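Local coordinates for putative GH105 family protein (Salmonella enterica subsp. enterica serovar Paratyphi A, PDB 3QWT) that is of unknown function but is probably a glycoside hydrolase of family GH105, built on an alpha/alpha toroid, at residues W230-S235 / F343-G348. Residues are numbered along the deposited sequence; the frame is centred on the assembly and turned at random.
Sequences WARGNS and FGTGMG
With CG anti to the backbone N (chi1 175°), Trp-230 reaches across to Thr-345; the two side chains come from opposite directions and meet over the benzene half of the indole. The contact lies in the alpha/alpha toroid of this putative GH105 protein, where the start of helix 231-248, with Trp-230 at its N-cap position, faces the loop between helices 318-330 and 351-355. Thr-345 CB comes within 3.5 Å of Trp-230 CZ2, and Thr-345 CG2 lies 3.8 Å above the ring plane, displaced toward the rim. Arg-232 CB and the backbone N of Gly-233 lie against the opposite face, both toward the rim, so the indole is held between its own helix and the loop; rings of His-215 and Tyr-354 also meet it. Arg-232 follows an extended first torsion, then bends at chi2 and chi3, which sets its guanidinium with one face toward the indole edge: Trp-230 CZ2 lies 3.6 Å above the guanidinium plane, toward its rim. Arg-232 NH1 lies in the indole plane and 2.9 Å from Phe-343 O. NH2 is hydrogen-bonded to Ser-295 OG and Ser-342 OG, which should limit the rotation of this buried group. A glycerol, probably from the crystallisation liquor, is hydrogen-bonded to Thr-345 O. Within the loop, Thr-345 OG1 donates to Phe-343 O at 3.0 Å, the donor at a C=O...O angle of 159° and 16° off the carbonyl plane.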
ATOM      1  N   TRP A 230      -7.111 -45.936 -11.790  1.00 32.91           N
ATOM      2  CA  TRP A 230      -5.788 -46.524 -11.626  1.00 38.75           C
ATOM      3  C   TRP A 230      -5.084 -45.966 -10.397  1.00 38.95           C
ATOM      4  O   TRP A 230      -5.109 -44.764 -10.144  1.00 43.41           O
ATOM      5  CB  TRP A 230      -4.970 -46.304 -12.894  1.00 41.97           C
ATOM      6  CG  TRP A 230      -3.556 -46.762 -12.820  1.00 44.37           C
ATOM      7  CD1 TRP A 230      -3.124 -48.004 -12.495  1.00 46.55           C
ATOM      8  CD2 TRP A 230      -2.382 -45.991 -13.123  1.00 38.81           C
ATOM      9  NE1 TRP A 230      -1.755 -48.055 -12.553  1.00 48.43           N
ATOM     10  CE2 TRP A 230      -1.273 -46.834 -12.943  1.00 37.14           C
ATOM     11  CE3 TRP A 230      -2.164 -44.665 -13.518  1.00 47.22           C
ATOM     12  CZ2 TRP A 230       0.042 -46.405 -13.141  1.00 41.02           C
ATOM     13  CZ3 TRP A 230      -0.847 -44.231 -13.720  1.00 49.48           C
ATOM     14  CH2 TRP A 230       0.233 -45.097 -13.526  1.00 46.72           C
ATOM     15  N   ALA A 231      -4.468 -46.855  -9.629  1.00 38.66           N
ATOM     16  CA  ALA A 231      -3.893 -46.485  -8.340  1.00 36.24           C
ATOM     17  C   ALA A 231      -2.786 -45.430  -8.433  1.00 32.65           C
ATOM     18  O   ALA A 231      -2.938 -44.316  -7.923  1.00 44.69           O
ATOM     19  CB  ALA A 231      -3.386 -47.727  -7.608  1.00 33.82           C
ATOM     20  N   ARG A 232      -1.666 -45.770  -9.058  1.00 35.90           N
ATOM     21  CA  ARG A 232      -0.552 -44.825  -9.102  1.00 36.97           C
ATOM     22  C   ARG A 232      -1.002 -43.424  -9.569  1.00 38.40           C
ATOM     23  O   ARG A 232      -0.635 -42.414  -8.969  1.00 43.88           O
ATOM     24  CB  ARG A 232       0.638 -45.363  -9.916  1.00 30.63           C
ATOM     25  CG  ARG A 232       1.779 -44.324  -9.997  1.00 40.14           C
ATOM     26  CD  ARG A 232       3.173 -44.941 -10.037  1.00 41.92           C
ATOM     27  NE  ARG A 232       3.418 -45.676 -11.273  1.00 50.55           N
ATOM     28  CZ  ARG A 232       3.559 -46.994 -11.340  1.00 48.76           C
ATOM     29  NH1 ARG A 232       3.774 -47.574 -12.507  1.00 52.65           N
ATOM     30  NH2 ARG A 232       3.496 -47.729 -10.238  1.00 52.86           N
ATOM     31  N   GLY A 233      -1.823 -43.374 -10.615  1.00 38.51           N
ATOM     32  CA  GLY A 233      -2.301 -42.114 -11.150  1.00 37.35           C
ATOM     33  C   GLY A 233      -3.009 -41.266 -10.109  1.00 42.79           C
ATOM     34  O   GLY A 233      -2.762 -40.053  -9.999  1.00 39.32           O
ATOM     35  N   ASN A 234      -3.905 -41.905  -9.356  1.00 40.93           N
ATOM     36  CA  ASN A 234      -4.639 -41.238  -8.285  1.00 35.30           C
ATOM     37  C   ASN A 234      -3.698 -40.712  -7.212  1.00 32.53           C
ATOM     38  O   ASN A 234      -3.898 -39.628  -6.636  1.00 36.73           O
ATOM     39  CB  ASN A 234      -5.634 -42.213  -7.652  1.00 29.46           C
ATOM     40  CG  ASN A 234      -6.943 -42.247  -8.391  1.00 37.39           C
ATOM     41  OD1 ASN A 234      -7.901 -41.541  -8.030  1.00 35.37           O
ATOM     42  ND2 ASN A 234      -6.997 -43.052  -9.449  1.00 37.66           N
ATOM     43  N   SER A 235      -2.704 -41.537  -6.932  1.00 21.59           N
ATOM     44  CA  SER A 235      -1.631 -41.243  -6.020  1.00 29.16           C
ATOM     45  C   SER A 235      -1.006 -39.880  -6.365  1.00 31.78           C
ATOM     46  O   SER A 235      -0.734 -39.070  -5.476  1.00 37.35           O
ATOM     47  CB  SER A 235      -0.608 -42.388  -6.137  1.00 39.96           C
ATOM     48  OG  SER A 235       0.570 -42.184  -5.385  1.00 48.84           O
ATOM     49  N   PHE A 343       5.696 -51.358 -13.264  1.00 49.41           N
ATOM     50  CA  PHE A 343       6.540 -50.681 -14.233  1.00 51.16           C
ATOM     51  C   PHE A 343       5.773 -49.531 -14.866  1.00 53.40           C
ATOM     52  O   PHE A 343       4.570 -49.402 -14.665  1.00 55.01           O
ATOM     53  CB  PHE A 343       7.005 -51.679 -15.294  1.00 52.35           C
ATOM     54  CG  PHE A 343       7.876 -51.075 -16.347  1.00 55.41           C
ATOM     55  CD1 PHE A 343       9.107 -50.530 -16.014  1.00 52.71           C
ATOM     56  CD2 PHE A 343       7.463 -51.039 -17.671  1.00 53.04           C
ATOM     57  CE1 PHE A 343       9.914 -49.963 -16.986  1.00 46.82           C
ATOM     58  CE2 PHE A 343       8.263 -50.474 -18.645  1.00 52.36           C
ATOM     59  CZ  PHE A 343       9.496 -49.939 -18.303  1.00 44.02           C
ATOM     60  N   GLY A 344       6.473 -48.687 -15.619  1.00 59.34           N
ATOM     61  CA  GLY A 344       5.842 -47.550 -16.264  1.00 60.48           C
ATOM     62  C   GLY A 344       4.551 -47.973 -16.929  1.00 59.61           C
ATOM     63  O   GLY A 344       4.522 -48.987 -17.640  1.00 58.55           O
ATOM     64  N   THR A 345       3.484 -47.214 -16.695  1.00 51.34           N
ATOM     65  CA  THR A 345       2.163 -47.594 -17.203  1.00 53.79           C
ATOM     66  C   THR A 345       1.540 -46.513 -18.089  1.00 50.84           C
ATOM     67  O   THR A 345       1.202 -45.420 -17.613  1.00 46.68           O
ATOM     68  CB  THR A 345       1.171 -47.910 -16.047  1.00 47.72           C
ATOM     69  OG1 THR A 345       1.652 -49.011 -15.276  1.00 47.64           O
ATOM     70  CG2 THR A 345      -0.216 -48.239 -16.585  1.00 44.64           C
ATOM     71  N   GLY A 346       1.374 -46.836 -19.370  1.00 45.01           N
ATOM     72  CA  GLY A 346       0.706 -45.957 -20.316  1.00 47.15           C
ATOM     73  C   GLY A 346      -0.814 -45.921 -20.194  1.00 48.95           C
ATOM     74  O   GLY A 346      -1.397 -46.389 -19.206  1.00 46.02           O
HETATM   75  N   MSE A 347      -1.469 -45.354 -21.199  1.00 46.33           N
HETATM   76  CA  MSE A 347      -2.918 -45.249 -21.158  1.00 47.97           C
HETATM   77  C   MSE A 347      -3.535 -46.533 -21.684  1.00 48.04           C
HETATM   78  O   MSE A 347      -3.219 -46.978 -22.794  1.00 50.82           O
HETATM   79  CB  MSE A 347      -3.412 -44.060 -21.978  1.00 44.78           C
HETATM   80  CG  MSE A 347      -4.922 -43.901 -21.925  1.00 43.93           C
HETATM   81 SE   MSE A 347      -5.476 -43.325 -20.148  0.72 48.22          SE
HETATM   82  CE  MSE A 347      -4.101 -41.904 -19.912  1.00 27.40           C
ATOM     83  N   GLY A 348      -4.408 -47.128 -20.885  1.00 39.04           N
ATOM     84  CA  GLY A 348      -5.047 -48.369 -21.280  1.00 42.88           C
ATOM     85  C   GLY A 348      -6.340 -48.114 -22.018  1.00 47.55           C
ATOM     86  O   GLY A 348      -7.058 -47.157 -21.719  1.00 47.61           O
TER